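Local coordinates for protein ectoine dioxygenase (Sphingopyxis alaskensis, PDB 4MHR) that catalyses the iron- and 2-oxoglutarate-dependent hydroxylation of the compatible solute L-ectoine to 5-hydroxyectoine, at residues 33-38 with 123-128. Residues are numbered along the deposited sequence; the frame is centred on the assembly and turned at random.
Sequences SEWTND and ARFLLG
The carbonyl oxygen of Phe125 takes two hydrogen bonds at the C-terminal end of helix 117-127. Ser33 OG donates to Phe125 O over 2.5 Å. It lies in the carbonyl plane, on a lone pair, with a C=O...OG angle of 134°. The second donor is the backbone Gly128 N, 3.2 Å from Phe125 O. Gly128 has positive phi and is the glycine of a Schellman motif. The serine hydroxyl also lies against the turn, with Ser33 OG 3.2 Å from Gly128 CA. Next to it, His32 ND1 bonds to Leu126 O, so the loop meets two successive carbonyls of the last turn.

The Phe125 ring extends from the helix along the loop, its CG anti to the backbone N (chi1 174°). Phe125 CE1 lies 3.5 Å from Ser33 CB. Glu34 O approaches the ring at its edge, near its plane, also 3.5 Å from Phe125 CE1. Farther along, Phe125 CZ comes within 3.9 Å of Trp35 CD1. The two ring planes are nearly perpendicular, at 89°, but the approach is oblique. Ala46 of helix 43-52 touches both rings, and Trp35 NE1 bonds to Ile41 O. With an alanine at Phe125 the ring is gone, and Ser33 CB, Trp35 and Ala46 would probably border a gap. Carbonyl bonds and a buried ring tie the surface loop before helix 43-52 to helix 117-127, away from the iron site.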
# COMPACT_ATOMS: atom_id res chain seq x y z
N SER A 33 -15.50 9.82 -5.04
CA SER A 33 -16.86 9.51 -5.59
C SER A 33 -17.86 10.06 -4.62
O SER A 33 -17.59 10.04 -3.42
CB SER A 33 -17.11 7.97 -5.71
OG SER A 33 -16.28 7.34 -6.70
N GLU A 34 -19.05 10.44 -5.11
CA GLU A 34 -20.21 10.62 -4.21
C GLU A 34 -20.57 9.24 -3.67
O GLU A 34 -20.53 8.26 -4.41
CB GLU A 34 -21.43 11.24 -4.98
CG GLU A 34 -21.12 12.51 -5.74
CD GLU A 34 -21.13 13.67 -4.71
OE1 GLU A 34 -21.58 13.39 -3.60
OE2 GLU A 34 -20.79 14.82 -5.01
N TRP A 35 -20.95 9.14 -2.41
CA TRP A 35 -21.43 7.90 -1.89
C TRP A 35 -22.88 7.69 -2.27
O TRP A 35 -23.65 8.59 -2.08
CB TRP A 35 -21.34 7.86 -0.37
CG TRP A 35 -21.73 6.45 0.15
CD1 TRP A 35 -20.93 5.32 0.21
CD2 TRP A 35 -23.05 6.03 0.57
NE1 TRP A 35 -21.66 4.25 0.72
CE2 TRP A 35 -22.96 4.66 0.96
CE3 TRP A 35 -24.29 6.70 0.75
CZ2 TRP A 35 -24.07 3.94 1.47
CZ3 TRP A 35 -25.44 5.94 1.22
CH2 TRP A 35 -25.30 4.60 1.58
N THR A 36 -23.23 6.50 -2.74
CA THR A 36 -24.68 6.11 -2.96
C THR A 36 -24.91 4.68 -2.53
O THR A 36 -23.93 3.97 -2.20
CB THR A 36 -25.04 6.16 -4.43
OG1 THR A 36 -24.29 5.14 -5.11
CG2 THR A 36 -24.60 7.52 -5.02
N ASN A 37 -26.18 4.26 -2.45
CA ASN A 37 -26.57 2.90 -2.05
C ASN A 37 -25.87 1.84 -2.90
O ASN A 37 -25.59 0.80 -2.42
CB ASN A 37 -28.13 2.64 -2.05
CG ASN A 37 -28.78 2.98 -0.70
OD1 ASN A 37 -29.92 3.40 -0.64
ND2 ASN A 37 -28.04 2.86 0.36
N ASP A 38 -25.52 2.19 -4.12
CA ASP A 38 -24.78 1.29 -4.97
C ASP A 38 -23.28 1.21 -4.63
O ASP A 38 -22.57 0.43 -5.23
CB ASP A 38 -24.86 1.79 -6.42
CG ASP A 38 -26.22 1.52 -7.09
OD1 ASP A 38 -27.14 0.93 -6.48
OD2 ASP A 38 -26.38 1.94 -8.25
N ALA A 123 -11.56 -0.03 -4.75
CA ALA A 123 -10.64 0.92 -5.34
C ALA A 123 -11.32 1.88 -6.34
O ALA A 123 -11.00 3.10 -6.37
CB ALA A 123 -9.48 0.25 -6.05
N ARG A 124 -12.08 1.31 -7.24
CA ARG A 124 -12.72 2.12 -8.28
C ARG A 124 -13.67 3.14 -7.62
O ARG A 124 -13.80 4.22 -8.06
CB ARG A 124 -13.52 1.22 -9.26
CG ARG A 124 -12.57 0.40 -10.13
CD ARG A 124 -13.28 -0.82 -10.76
NE ARG A 124 -14.19 -0.29 -11.74
CZ ARG A 124 -15.50 -0.20 -11.60
NH1 ARG A 124 -16.13 -0.70 -10.54
NH2 ARG A 124 -16.18 0.41 -12.54
N PHE A 125 -14.39 2.73 -6.57
CA PHE A 125 -15.23 3.71 -5.81
C PHE A 125 -14.36 4.83 -5.17
O PHE A 125 -14.58 6.06 -5.35
CB PHE A 125 -16.02 2.98 -4.71
CG PHE A 125 -16.75 3.95 -3.84
CD1 PHE A 125 -17.84 4.60 -4.33
CD2 PHE A 125 -16.29 4.26 -2.56
CE1 PHE A 125 -18.46 5.61 -3.55
CE2 PHE A 125 -16.93 5.18 -1.78
CZ PHE A 125 -18.00 5.87 -2.30
N LEU A 126 -13.41 4.43 -4.36
CA LEU A 126 -12.62 5.38 -3.57
C LEU A 126 -11.81 6.33 -4.46
O LEU A 126 -11.63 7.53 -4.10
CB LEU A 126 -11.66 4.69 -2.60
CG LEU A 126 -12.37 3.97 -1.47
CD1 LEU A 126 -11.35 3.21 -0.63
CD2 LEU A 126 -13.12 4.94 -0.57
N LEU A 127 -11.38 5.82 -5.60
CA LEU A 127 -10.61 6.62 -6.58
C LEU A 127 -11.45 7.30 -7.71
O LEU A 127 -10.95 8.16 -8.46
CB LEU A 127 -9.46 5.80 -7.11
CG LEU A 127 -8.51 5.20 -6.09
CD1 LEU A 127 -7.39 4.38 -6.71
CD2 LEU A 127 -7.96 6.34 -5.26
N GLY A 128 -12.73 7.02 -7.72
CA GLY A 128 -13.70 7.60 -8.65
C GLY A 128 -13.31 7.40 -10.08
O GLY A 128 -13.31 8.32 -10.80